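CCMAN5 (PDB 2XSG) probably hydrolyses alpha-mannosidic linkages as a bacterial family GH92 mannosidase, an activity applied to uncovering mannose-6-phosphate on glycans of yeast-produced lysosomal enzymes. Local coordinates at residues S169-V177 with T227-A236; T201-Q210 with I248-V259. One frame throughout, in Å; residues are numbered along the deposited sequence.

Interaction 1 of 2, residues S169-V177 with T227-A236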
loop_
_atom_site.group_PDB
_atom_site.type_symbol
_atom_site.label_atom_id
_atom_site.label_comp_id
_atom_site.label_asym_id
_atom_site.label_seq_id
_atom_site.Cartn_x
_atom_site.Cartn_y
_atom_site.Cartn_z
ATOM N N SER A 169 -9.789 -12.033 -11.989
ATOM C CA SER A 169 -10.386 -12.323 -13.296
ATOM C C SER A 169 -9.344 -12.404 -14.390
ATOM O O SER A 169 -8.623 -11.434 -14.646
ATOM C CB SER A 169 -11.446 -11.258 -13.661
ATOM O OG SER A 169 -11.959 -11.465 -14.968
ATOM N N ARG A 170 -9.283 -13.573 -15.014
ATOM C CA ARG A 170 -8.466 -13.793 -16.189
ATOM C C ARG A 170 -9.264 -13.370 -17.420
ATOM O O ARG A 170 -10.384 -13.852 -17.635
ATOM C CB ARG A 170 -8.046 -15.274 -16.275
ATOM C CG ARG A 170 -7.594 -15.774 -17.659
ATOM C CD ARG A 170 -6.348 -15.031 -18.215
ATOM N NE ARG A 170 -5.165 -15.367 -17.432
ATOM C CZ ARG A 170 -4.504 -14.519 -16.649
ATOM N NH1 ARG A 170 -4.845 -13.232 -16.566
ATOM N NH2 ARG A 170 -3.464 -14.956 -15.965
ATOM N N ARG A 171 -8.696 -12.463 -18.204
ATOM C CA ARG A 171 -9.366 -11.973 -19.426
ATOM C C ARG A 171 -8.864 -12.663 -20.688
ATOM O O ARG A 171 -9.667 -13.112 -21.499
ATOM C CB ARG A 171 -9.287 -10.437 -19.553
ATOM C CG ARG A 171 -10.006 -9.684 -18.413
ATOM C CD ARG A 171 -11.491 -10.085 -18.330
ATOM N NE ARG A 171 -12.169 -9.634 -17.107
ATOM C CZ ARG A 171 -12.707 -8.422 -16.950
ATOM N NH1 ARG A 171 -12.626 -7.526 -17.922
ATOM N NH2 ARG A 171 -13.320 -8.096 -15.816
ATOM N N SER A 172 -7.546 -12.745 -20.840
ATOM C CA SER A 172 -6.938 -13.479 -21.946
ATOM C C SER A 172 -5.507 -13.883 -21.579
ATOM O O SER A 172 -4.880 -13.267 -20.702
ATOM C CB SER A 172 -6.958 -12.671 -23.241
ATOM O OG SER A 172 -6.166 -11.505 -23.125
ATOM N N SER A 173 -5.005 -14.921 -22.240
ATOM C CA SER A 173 -3.624 -15.344 -22.043
ATOM C C SER A 173 -3.098 -16.033 -23.295
ATOM O O SER A 173 -3.887 -16.453 -24.157
ATOM C CB SER A 173 -3.510 -16.290 -20.833
ATOM O OG SER A 173 -4.129 -17.539 -21.121
ATOM N N SER A 174 -1.772 -16.123 -23.406
ATOM C CA SER A 174 -1.136 -16.863 -24.505
ATOM C C SER A 174 0.168 -17.469 -24.056
ATOM O O SER A 174 0.787 -17.018 -23.082
ATOM C CB SER A 174 -0.877 -15.967 -25.721
ATOM O OG SER A 174 0.119 -14.994 -25.411
ATOM N N VAL A 175 0.589 -18.494 -24.788
ATOM C CA VAL A 175 1.861 -19.145 -24.523
ATOM C C VAL A 175 2.445 -19.643 -25.850
ATOM O O VAL A 175 1.736 -20.227 -26.666
ATOM C CB VAL A 175 1.726 -20.251 -23.434
ATOM C CG1 VAL A 175 0.691 -21.335 -23.857
ATOM C CG2 VAL A 175 3.110 -20.867 -23.089
ATOM N N GLN A 176 3.710 -19.322 -26.084
ATOM C CA GLN A 176 4.461 -19.851 -27.204
ATOM C C GLN A 176 5.646 -20.608 -26.613
ATOM O O GLN A 176 6.348 -20.083 -25.738
ATOM C CB GLN A 176 4.927 -18.694 -28.090
ATOM C CG GLN A 176 5.714 -19.099 -29.336
ATOM C CD GLN A 176 4.816 -19.634 -30.421
ATOM O OE1 GLN A 176 3.873 -18.967 -30.850
ATOM N NE2 GLN A 176 5.087 -20.851 -30.858
ATOM N N VAL A 177 5.858 -21.830 -27.095
ATOM C CA VAL A 177 6.973 -22.674 -26.682
ATOM C C VAL A 177 8.144 -22.669 -27.679
ATOM O O VAL A 177 7.930 -22.768 -28.884
ATOM C CB VAL A 177 6.499 -24.146 -26.490
ATOM C CG1 VAL A 177 7.631 -25.014 -26.010
ATOM C CG2 VAL A 177 5.367 -24.195 -25.504
ATOM N N THR A 227 2.804 -26.035 -30.029
ATOM C CA THR A 227 3.754 -25.151 -29.357
ATOM C C THR A 227 3.192 -23.749 -29.095
ATOM O O THR A 227 3.908 -22.890 -28.575
ATOM C CB THR A 227 5.043 -25.018 -30.184
ATOM O OG1 THR A 227 4.691 -24.692 -31.539
ATOM C CG2 THR A 227 5.858 -26.321 -30.156
ATOM N N ALA A 228 1.933 -23.513 -29.485
ATOM C CA ALA A 228 1.296 -22.183 -29.353
ATOM C C ALA A 228 -0.155 -22.297 -28.879
ATOM O O ALA A 228 -0.897 -23.176 -29.331
ATOM C CB ALA A 228 1.354 -21.412 -30.683
ATOM N N GLN A 229 -0.541 -21.418 -27.958
ATOM C CA GLN A 229 -1.929 -21.291 -27.539
ATOM C C GLN A 229 -2.245 -19.822 -27.351
ATOM O O GLN A 229 -1.368 -19.028 -27.011
ATOM C CB GLN A 229 -2.206 -22.032 -26.215
ATOM C CG GLN A 229 -1.888 -23.532 -26.194
ATOM C CD GLN A 229 -2.882 -24.398 -26.975
ATOM O OE1 GLN A 229 -3.968 -23.968 -27.302
ATOM N NE2 GLN A 229 -2.507 -25.640 -27.239
ATOM N N ASP A 230 -3.508 -19.470 -27.561
ATOM C CA ASP A 230 -3.963 -18.103 -27.420
ATOM C C ASP A 230 -5.462 -18.119 -27.120
ATOM O O ASP A 230 -6.256 -18.536 -27.949
ATOM C CB ASP A 230 -3.684 -17.344 -28.719
ATOM C CG ASP A 230 -3.846 -15.847 -28.576
ATOM O OD1 ASP A 230 -4.117 -15.355 -27.455
ATOM O OD2 ASP A 230 -3.687 -15.157 -29.616
ATOM N N GLY A 231 -5.849 -17.662 -25.938
ATOM C CA GLY A 231 -7.254 -17.748 -25.530
ATOM C C GLY A 231 -7.451 -17.116 -24.173
ATOM O O GLY A 231 -7.035 -15.985 -23.950
ATOM N N VAL A 232 -8.089 -17.855 -23.272
ATOM C CA VAL A 232 -8.363 -17.388 -21.913
ATOM C C VAL A 232 -7.680 -18.320 -20.917
ATOM O O VAL A 232 -6.751 -17.905 -20.203
ATOM C CB VAL A 232 -9.875 -17.326 -21.644
ATOM C CG1 VAL A 232 -10.149 -16.730 -20.274
ATOM C CG2 VAL A 232 -10.559 -16.491 -22.707
ATOM N N ASP A 233 -8.131 -19.578 -20.885
ATOM C CA ASP A 233 -7.469 -20.629 -20.102
ATOM C C ASP A 233 -6.434 -21.309 -20.998
ATOM O O ASP A 233 -6.786 -22.132 -21.868
ATOM C CB ASP A 233 -8.507 -21.643 -19.608
ATOM C CG ASP A 233 -7.942 -22.664 -18.621
ATOM O OD1 ASP A 233 -6.712 -22.731 -18.431
ATOM O OD2 ASP A 233 -8.755 -23.412 -18.020
ATOM N N THR A 234 -5.163 -20.953 -20.813
ATOM C CA THR A 234 -4.070 -21.641 -21.496
ATOM C C THR A 234 -3.020 -22.033 -20.463
ATOM O O THR A 234 -3.029 -21.534 -19.321
ATOM C CB THR A 234 -3.411 -20.780 -22.646
ATOM O OG1 THR A 234 -2.724 -19.653 -22.092
ATOM C CG2 THR A 234 -4.453 -20.282 -23.632
ATOM N N GLY A 235 -2.126 -22.933 -20.862
ATOM C CA GLY A 235 -1.013 -23.325 -20.024
ATOM C C GLY A 235 -0.004 -24.203 -20.717
ATOM O O GLY A 235 -0.195 -24.599 -21.871
ATOM N N ALA A 236 1.074 -24.511 -20.002
ATOM C CA ALA A 236 2.109 -25.420 -20.485
ATOM C C ALA A 236 2.588 -26.324 -19.352
ATOM O O ALA A 236 2.566 -25.937 -18.183
ATOM C CB ALA A 236 3.276 -24.636 -21.083
HETATM O O HOH W 1 4.061 -22.416 -32.636
#
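Ser173 OG is held between two partners of segment 227-236. It donates to Val232 O at 2.8 Å and accepts from Thr234 OG1 at 2.7 Å. The hydroxyl reaches both because chi1 (69°) tucks OG between the backbone N and the carbonyl carbon. It approaches Val232 O from above the carbonyl plane, 54° out of it. Beside these hydroxyls, Ser173 and Gly231 bond each other's backbone in both directions, as do Val175 and Gln229. Val175 and Gln229 share a face and lie side by side, with Val175 CG1 3.8 Å from Gln229 CB. The other branch, CG2, packs on Ala236 CB at 4.3 Å. The amide of Gln229 turns away to Thr216.

The pairing is antiparallel, at one end of the large sheet of the GH92 N-terminal domain, a beta sandwich. After Gly231 the chain leaves this sheet and enters the facing one as strand 235-240. The Ser173 hydroxyl therefore grips the turn where the chain changes layers. Nearby, Arg171 and Ser172 both face Thr192, forming a classic beta bulge.

Arg170 and Val232 slide past each other in opposite directions, and Arg170 CG comes 3.8 Å from Val232 CG1. The Arg170 chain bends so that its guanidinium reaches Leu163 O and forms a salt bridge with Asp78. On the face away from Val175 and Gln229, Asp230 OD1 rests against Ser174 CB at 3.7 Å, while Ser174 OG bonds Gln190 N. Gln176 starts out with CG opposite the backbone N (chi1 -179°), then bends. Its OE1 lies 3.5 Å from Ala228 CB. Its NE2 donates to a water at 2.6 Å, and the same water bonds Thr227 OG1.

Interaction 2 of 2, residues T201-Q210 with I248-V259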
loop_
_atom_site.group_PDB
_atom_site.type_symbol
_atom_site.label_atom_id
_atom_site.label_comp_id
_atom_site.label_asym_id
_atom_site.label_seq_id
_atom_site.Cartn_x
_atom_site.Cartn_y
_atom_site.Cartn_z
ATOM N N THR A 201 -2.357 -5.603 -18.889
ATOM C CA THR A 201 -1.636 -6.661 -19.589
ATOM C C THR A 201 -0.149 -6.647 -19.232
ATOM O O THR A 201 0.479 -5.581 -19.185
ATOM C CB THR A 201 -1.812 -6.512 -21.103
ATOM O OG1 THR A 201 -3.207 -6.634 -21.412
ATOM C CG2 THR A 201 -1.011 -7.587 -21.871
ATOM N N LEU A 202 0.397 -7.834 -18.991
ATOM C CA LEU A 202 1.841 -8.028 -18.798
ATOM C C LEU A 202 2.358 -9.114 -19.725
ATOM O O LEU A 202 1.677 -10.125 -19.953
ATOM C CB LEU A 202 2.144 -8.404 -17.346
ATOM C CG LEU A 202 2.071 -7.274 -16.313
ATOM C CD1 LEU A 202 2.192 -7.881 -14.935
ATOM C CD2 LEU A 202 3.197 -6.224 -16.546
ATOM N N TYR A 203 3.549 -8.893 -20.283
ATOM C CA TYR A 203 4.221 -9.895 -21.111
ATOM C C TYR A 203 5.226 -10.655 -20.266
ATOM O O TYR A 203 5.755 -10.120 -19.282
ATOM C CB TYR A 203 4.883 -9.247 -22.344
ATOM C CG TYR A 203 3.875 -8.512 -23.184
ATOM C CD1 TYR A 203 3.590 -7.172 -22.939
ATOM C CD2 TYR A 203 3.162 -9.164 -24.185
ATOM C CE1 TYR A 203 2.650 -6.479 -23.677
ATOM C CE2 TYR A 203 2.181 -8.475 -24.944
ATOM C CZ TYR A 203 1.944 -7.132 -24.679
ATOM O OH TYR A 203 1.011 -6.426 -25.415
ATOM N N TYR A 204 5.469 -11.914 -20.620
ATOM C CA TYR A 204 6.390 -12.727 -19.825
ATOM C C TYR A 204 7.329 -13.562 -20.714
ATOM O O TYR A 204 7.007 -13.876 -21.847
ATOM C CB TYR A 204 5.608 -13.625 -18.833
ATOM C CG TYR A 204 4.855 -14.722 -19.550
ATOM C CD1 TYR A 204 5.446 -15.969 -19.760
ATOM C CD2 TYR A 204 3.577 -14.493 -20.079
ATOM C CE1 TYR A 204 4.781 -16.967 -20.448
ATOM C CE2 TYR A 204 2.901 -15.489 -20.786
ATOM C CZ TYR A 204 3.515 -16.717 -20.968
ATOM O OH TYR A 204 2.869 -17.711 -21.652
ATOM N N THR A 205 8.489 -13.921 -20.163
ATOM C CA THR A 205 9.345 -14.963 -20.711
ATOM C C THR A 205 9.789 -15.841 -19.536
ATOM O O THR A 205 10.065 -15.330 -18.456
ATOM C CB THR A 205 10.582 -14.382 -21.466
ATOM O OG1 THR A 205 11.358 -15.461 -22.005
ATOM C CG2 THR A 205 11.473 -13.567 -20.519
ATOM N N ALA A 206 9.780 -17.159 -19.729
ATOM C CA ALA A 206 10.212 -18.104 -18.682
ATOM C C ALA A 206 11.061 -19.154 -19.352
ATOM O O ALA A 206 10.612 -19.799 -20.300
ATOM C CB ALA A 206 9.001 -18.752 -17.992
ATOM N N ARG A 207 12.298 -19.306 -18.903
ATOM C CA ARG A 207 13.158 -20.349 -19.445
ATOM C C ARG A 207 13.487 -21.346 -18.344
ATOM O O ARG A 207 13.597 -20.962 -17.178
ATOM C CB ARG A 207 14.451 -19.752 -20.007
ATOM C CG ARG A 207 15.352 -19.084 -18.947
ATOM C CD ARG A 207 16.604 -18.457 -19.574
ATOM N NE ARG A 207 17.657 -18.348 -18.575
ATOM C CZ ARG A 207 18.796 -17.683 -18.723
ATOM N NH1 ARG A 207 19.054 -17.027 -19.851
ATOM N NH2 ARG A 207 19.678 -17.665 -17.738
ATOM N N THR A 208 13.628 -22.620 -18.719
ATOM C CA THR A 208 14.170 -23.631 -17.817
ATOM C C THR A 208 15.689 -23.548 -17.931
ATOM O O THR A 208 16.223 -22.976 -18.899
ATOM C CB THR A 208 13.687 -25.067 -18.164
ATOM O OG1 THR A 208 14.250 -25.477 -19.411
ATOM C CG2 THR A 208 12.150 -25.142 -18.247
ATOM N N LEU A 209 16.375 -24.084 -16.931
ATOM C CA LEU A 209 17.822 -24.137 -16.942
ATOM C C LEU A 209 18.316 -25.562 -17.214
ATOM O O LEU A 209 19.519 -25.781 -17.378
ATOM C CB LEU A 209 18.395 -23.586 -15.622
ATOM C CG LEU A 209 17.983 -22.148 -15.289
ATOM C CD1 LEU A 209 18.451 -21.774 -13.892
ATOM C CD2 LEU A 209 18.532 -21.151 -16.322
ATOM N N GLN A 210 17.381 -26.512 -17.260
ATOM C CA GLN A 210 17.657 -27.914 -17.614
ATOM C C GLN A 210 16.805 -28.311 -18.807
ATOM O O GLN A 210 15.816 -27.618 -19.102
ATOM C CB GLN A 210 17.386 -28.851 -16.423
ATOM C CG GLN A 210 18.406 -28.720 -15.300
ATOM C CD GLN A 210 18.203 -27.460 -14.473
ATOM O OE1 GLN A 210 19.161 -26.861 -13.976
ATOM N NE2 GLN A 210 16.951 -27.049 -14.324
ATOM N N ILE A 248 16.115 -28.461 -10.403
ATOM C CA ILE A 248 15.275 -27.923 -11.469
ATOM C C ILE A 248 15.145 -26.405 -11.289
ATOM O O ILE A 248 14.615 -25.927 -10.289
ATOM C CB ILE A 248 13.876 -28.586 -11.456
ATOM C CG1 ILE A 248 13.983 -30.119 -11.589
ATOM C CG2 ILE A 248 12.993 -27.998 -12.561
ATOM C CD1 ILE A 248 14.648 -30.608 -12.907
ATOM N N GLY A 249 15.631 -25.657 -12.263
ATOM C CA GLY A 249 15.639 -24.184 -12.216
ATOM C C GLY A 249 14.731 -23.537 -13.258
ATOM O O GLY A 249 14.499 -24.088 -14.335
ATOM N N LEU A 250 14.195 -22.368 -12.922
ATOM C CA LEU A 250 13.300 -21.645 -13.798
ATOM C C LEU A 250 13.493 -20.165 -13.543
ATOM O O LEU A 250 13.684 -19.750 -12.398
ATOM C CB LEU A 250 11.843 -22.027 -13.524
ATOM C CG LEU A 250 10.845 -21.532 -14.571
ATOM C CD1 LEU A 250 10.893 -22.463 -15.756
ATOM C CD2 LEU A 250 9.430 -21.445 -14.017
ATOM N N GLN A 251 13.439 -19.372 -14.614
ATOM C CA GLN A 251 13.607 -17.929 -14.511
ATOM C C GLN A 251 12.489 -17.260 -15.286
ATOM O O GLN A 251 12.311 -17.517 -16.472
ATOM C CB GLN A 251 14.988 -17.500 -15.040
ATOM C CG GLN A 251 16.189 -18.150 -14.318
ATOM C CD GLN A 251 17.514 -17.530 -14.706
ATOM O OE1 GLN A 251 18.457 -17.474 -13.902
ATOM N NE2 GLN A 251 17.597 -17.046 -15.934
ATOM N N VAL A 252 11.719 -16.417 -14.600
ATOM C CA VAL A 252 10.546 -15.777 -15.194
ATOM C C VAL A 252 10.724 -14.263 -15.123
ATOM O O VAL A 252 10.953 -13.723 -14.041
ATOM C CB VAL A 252 9.253 -16.143 -14.416
ATOM C CG1 VAL A 252 8.024 -15.506 -15.061
ATOM C CG2 VAL A 252 9.085 -17.672 -14.284
ATOM N N THR A 253 10.604 -13.578 -16.257
ATOM C CA THR A 253 10.712 -12.116 -16.251
ATOM C C THR A 253 9.466 -11.489 -16.886
ATOM O O THR A 253 8.943 -12.029 -17.874
ATOM C CB THR A 253 12.013 -11.645 -16.942
ATOM O OG1 THR A 253 13.133 -12.216 -16.258
ATOM C CG2 THR A 253 12.156 -10.131 -16.915
ATOM N N LEU A 254 9.006 -10.381 -16.292
ATOM C CA LEU A 254 7.794 -9.655 -16.699
ATOM C C LEU A 254 8.106 -8.299 -17.324
ATOM O O LEU A 254 9.016 -7.596 -16.907
ATOM C CB LEU A 254 6.865 -9.424 -15.481
ATOM C CG LEU A 254 6.461 -10.649 -14.661
ATOM C CD1 LEU A 254 5.872 -10.320 -13.272
ATOM C CD2 LEU A 254 5.470 -11.485 -15.478
ATOM N N SER A 255 7.307 -7.906 -18.305
ATOM C CA SER A 255 7.459 -6.590 -18.928
ATOM C C SER A 255 6.100 -6.094 -19.361
ATOM O O SER A 255 5.338 -6.848 -19.957
ATOM C CB SER A 255 8.389 -6.660 -20.148
ATOM O OG SER A 255 8.455 -5.412 -20.842
ATOM N N PRO A 256 5.792 -4.820 -19.061
ATOM C CA PRO A 256 4.588 -4.192 -19.571
ATOM C C PRO A 256 4.703 -3.855 -21.056
ATOM O O PRO A 256 3.706 -3.439 -21.679
ATOM C CB PRO A 256 4.488 -2.903 -18.738
ATOM C CG PRO A 256 5.438 -3.110 -17.559
ATOM C CD PRO A 256 6.529 -3.919 -18.162
ATOM N N VAL A 257 5.892 -4.051 -21.627
ATOM C CA VAL A 257 6.179 -3.583 -22.988
ATOM C C VAL A 257 6.031 -4.679 -24.060
ATOM O O VAL A 257 5.324 -4.485 -25.063
ATOM C CB VAL A 257 7.583 -2.940 -23.054
ATOM C CG1 VAL A 257 8.036 -2.685 -24.494
ATOM C CG2 VAL A 257 7.607 -1.648 -22.232
ATOM N N SER A 258 6.728 -5.799 -23.881
ATOM C CA SER A 258 6.680 -6.876 -24.872
ATOM C C SER A 258 7.397 -8.093 -24.382
ATOM O O SER A 258 8.123 -8.043 -23.369
ATOM C CB SER A 258 7.281 -6.434 -26.220
ATOM O OG SER A 258 8.703 -6.322 -26.170
ATOM N N VAL A 259 7.177 -9.200 -25.087
ATOM C CA VAL A 259 7.894 -10.420 -24.789
ATOM C C VAL A 259 9.393 -10.210 -25.023
ATOM O O VAL A 259 10.217 -10.594 -24.190
ATOM C CB VAL A 259 7.353 -11.610 -25.618
ATOM C CG1 VAL A 259 8.460 -12.648 -25.869
ATOM C CG2 VAL A 259 6.156 -12.253 -24.886
#
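The Tyr203 ring lies against the turn after strand 248-255. Ser258 CA sits over one face in a CH-pi contact, 4.0 Å from the ring centroid, and Thr201 CG2 lies on the opposite side, offset toward the ring's rim. Ser255 O is at the ring edge and also accepts the Tyr203 backbone N at 2.7 Å. Arg207 and Gln251 run side by side: Arg207 chi1 (65°) sets CG between backbone N and carbonyl carbon, and the chain then extends to NE. The guanidinium and amide planes lie face to face, 8° apart, but all the facing nitrogens are donors as modelled, so this tight approach is doubtful. Thr205 and Thr253 also point the same way, with Thr205 CG2 4.1 Å from Thr253 CB. On the other face, Ala206 CB meets Val252 CG2 at 3.9 Å and Tyr204 CB meets Leu254 CD2 at 4.0 Å.

Second-shell bonds hold several of these groups. Ser255 OG accepts from Val257 N at 3.0 Å, an ST turn beside Tyr203. Ser258 OG caps Gln261 N at the start of helix 259-270. Thr205 OG1 is held by Glu186, and Thr253 OG1 by Ser144 and Gln266. The helix folds back over Thr205, Arg207 and Gln251, while Thr208 reaches strand 235-240. The whole is an antiparallel strand pair within the beta sandwich of the GH92 N-terminal domain, followed by a tight turn into an N-capped helix.

In the fold
Both interactions belong to the same large antiparallel sheet, and strand 185-195 lies between strands 169-179 and 198-208. They meet directly: Tyr204 OH probably bonds Ser174 O at 2.6 Å. Interaction 2 is mostly buried. It has a longer run of paired backbone, with mostly apolar side chains on one face and a helix over the other. Interaction 1 is only partly buried. Serines dominate its middle, and a water bridges its outer end. The chain joins them too, since strand 235-240, begun in interaction 1, is followed by strand 248-255 of interaction 2. Interaction 1 holds the crossing between layers; interaction 2 pairs strands inside one layer and touches the other through Thr208 and Ile248.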